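Local coordinates for lectin 2 (Agrocybe aegerita, PDB 4TQJ), which binds non-reducing terminal N-acetylglucosamine, acting as a fungal lectin specific for glycans that end in this sugar, at residues V22-D27 with T393-M398. The protein carries 1 engineered substitution. Sequence-based numbering, arbitrary orientation.
Sequences VGFGLD and TTVCWM
V22 and W397 form a reciprocal backbone pair: V22 N donates to W397 O at 2.8 Å with a nearly straight N-H...O angle, and W397 N returns a bond of equal length to V22 O. A second hydrogen-bonded pair follows two residues on, but less evenly. F24 N reaches V395 O over a short 2.6 Å, whereas V395 N meets F24 O at 3.2 Å with the donor tilted 24° from the carbonyl plane. Between them, G23 and C396 make a non-hydrogen-bonded pair whose CA atoms are 4.3 Å apart, the closest of the register. The N-to-C directions of segments 22-25 and 395-398 differ by 175°, so the two run antiparallel. Beyond V395 the direct bonding stops, and a water lies between G25 O and T393 O, within hydrogen-bonding distance of both.

F24 and V395 point the same way, side by side, with F24 CD2 4.0 Å from V395 CB. With CG anti to its carbonyl carbon (chi1 -66°), F24 presents the ring edge to this strand: V395 O lies near the ring plane, and CE2 approaches W397 CD1. The indole in turn receives V395 CG1 over one face, 3.2 Å above its plane and offset toward the rim, while its NE1 bonds to R61 O in strand 60-64. On the other face of the sheet, C396 SG packs beside G23 CA. Past the paired residues, L26 CD2 comes within 3.5 Å of T393 OG1, a hydroxyl engaged by A390 O.

Strand 395-399 thus completes an antiparallel four-stranded sheet by flanking strand 20-25. This pairing of a strand from the N-terminal region with the last strand of the chain, within one blade, is the "Velcro" closure of a beta-propeller, consistent with the FG-GAP-like repeats.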
loop_
_atom_site.group_PDB
_atom_site.type_symbol
_atom_site.label_atom_id
_atom_site.label_comp_id
_atom_site.label_asym_id
_atom_site.label_seq_id
_atom_site.Cartn_x
_atom_site.Cartn_y
_atom_site.Cartn_z
ATOM N N VAL A 22 -13.279 -2.214 4.050
ATOM C CA VAL A 22 -13.275 -3.325 4.996
ATOM C C VAL A 22 -14.710 -3.545 5.449
ATOM O O VAL A 22 -15.344 -2.644 6.005
ATOM C CB VAL A 22 -12.331 -3.068 6.181
ATOM C CG1 VAL A 22 -12.491 -4.136 7.260
ATOM C CG2 VAL A 22 -10.884 -2.988 5.694
ATOM N N GLY A 23 -15.235 -4.728 5.157
ATOM C CA GLY A 23 -16.594 -5.053 5.519
ATOM C C GLY A 23 -16.659 -6.179 6.530
ATOM O O GLY A 23 -16.048 -7.235 6.333
ATOM N N PHE A 24 -17.375 -5.958 7.626
ATOM C CA PHE A 24 -17.722 -7.058 8.510
ATOM C C PHE A 24 -19.060 -7.601 8.035
ATOM O O PHE A 24 -20.112 -7.145 8.466
ATOM C CB PHE A 24 -17.796 -6.597 9.961
ATOM C CG PHE A 24 -16.470 -6.160 10.513
ATOM C CD1 PHE A 24 -15.652 -7.060 11.189
ATOM C CD2 PHE A 24 -16.024 -4.864 10.318
ATOM C CE1 PHE A 24 -14.419 -6.661 11.694
ATOM C CE2 PHE A 24 -14.800 -4.453 10.813
ATOM C CZ PHE A 24 -13.992 -5.349 11.500
ATOM N N GLY A 25 -19.006 -8.548 7.106
ATOM C CA GLY A 25 -20.205 -9.075 6.482
ATOM C C GLY A 25 -20.846 -10.136 7.355
ATOM O O GLY A 25 -20.404 -10.375 8.484
ATOM N N LEU A 26 -21.883 -10.783 6.832
ATOM C CA LEU A 26 -22.619 -11.786 7.596
ATOM C C LEU A 26 -21.779 -13.032 7.879
ATOM O O LEU A 26 -21.951 -13.678 8.908
ATOM C CB LEU A 26 -23.885 -12.186 6.843
ATOM C CG LEU A 26 -24.882 -11.056 6.613
ATOM C CD1 LEU A 26 -26.011 -11.512 5.664
ATOM C CD2 LEU A 26 -25.423 -10.532 7.955
ATOM N N ASP A 27 -20.869 -13.364 6.967
ATOM C CA ASP A 27 -20.127 -14.617 7.070
ATOM C C ASP A 27 -18.654 -14.404 7.404
ATOM O O ASP A 27 -17.858 -15.351 7.401
ATOM C CB ASP A 27 -20.258 -15.435 5.780
ATOM C CG ASP A 27 -21.715 -15.713 5.392
ATOM O OD1 ASP A 27 -22.577 -15.894 6.277
ATOM O OD2 ASP A 27 -21.989 -15.766 4.181
ATOM N N THR A 393 -26.816 -5.626 10.787
ATOM C CA THR A 393 -26.129 -6.903 10.929
ATOM C C THR A 393 -24.689 -6.881 10.404
ATOM O O THR A 393 -23.921 -7.806 10.649
ATOM C CB THR A 393 -26.898 -7.981 10.155
ATOM O OG1 THR A 393 -27.063 -7.546 8.802
ATOM C CG2 THR A 393 -28.279 -8.188 10.764
ATOM N N THR A 394 -24.334 -5.839 9.665
ATOM C CA THR A 394 -22.994 -5.716 9.095
ATOM C C THR A 394 -22.410 -4.356 9.450
ATOM O O THR A 394 -23.146 -3.437 9.782
ATOM C CB THR A 394 -23.008 -5.845 7.566
ATOM O OG1 THR A 394 -23.843 -4.820 6.999
ATOM C CG2 THR A 394 -23.516 -7.235 7.143
ATOM N N VAL A 395 -21.084 -4.252 9.394
ATOM C CA VAL A 395 -20.380 -2.988 9.547
ATOM C C VAL A 395 -19.454 -2.843 8.349
ATOM O O VAL A 395 -18.786 -3.802 7.960
ATOM C CB VAL A 395 -19.512 -2.981 10.821
ATOM C CG1 VAL A 395 -18.869 -1.601 11.028
ATOM C CG2 VAL A 395 -20.322 -3.388 12.018
ATOM N N CYS A 396 -19.429 -1.665 7.740
ATOM C CA CYS A 396 -18.460 -1.387 6.683
ATOM C C CYS A 396 -17.714 -0.113 6.968
ATOM O O CYS A 396 -18.300 0.885 7.398
ATOM C CB CYS A 396 -19.147 -1.204 5.338
ATOM S SG CYS A 396 -19.779 -2.678 4.650
ATOM N N TRP A 397 -16.422 -0.136 6.693
ATOM C CA TRP A 397 -15.586 1.026 6.879
ATOM C C TRP A 397 -14.697 1.191 5.649
ATOM O O TRP A 397 -14.381 0.212 4.958
ATOM C CB TRP A 397 -14.650 0.826 8.071
ATOM C CG TRP A 397 -15.259 0.558 9.429
ATOM C CD1 TRP A 397 -15.055 -0.549 10.212
ATOM C CD2 TRP A 397 -16.098 1.436 10.196
ATOM N NE1 TRP A 397 -15.724 -0.420 11.402
ATOM C CE2 TRP A 397 -16.373 0.787 11.419
ATOM C CE3 TRP A 397 -16.648 2.703 9.964
ATOM C CZ2 TRP A 397 -17.177 1.359 12.401
ATOM C CZ3 TRP A 397 -17.448 3.269 10.937
ATOM C CH2 TRP A 397 -17.708 2.597 12.141
ATOM N N MET A 398 -14.278 2.419 5.387
ATOM C CA MET A 398 -13.100 2.640 4.561
ATOM C C MET A 398 -11.902 2.695 5.511
ATOM O O MET A 398 -12.028 3.184 6.631
ATOM C CB MET A 398 -13.215 3.941 3.760
ATOM C CG MET A 398 -14.442 4.009 2.848
ATOM S SD MET A 398 -14.535 2.673 1.627
ATOM C CE MET A 398 -12.995 2.876 0.733
HETATM O O HOH W 1 -21.607 -9.043 10.675
#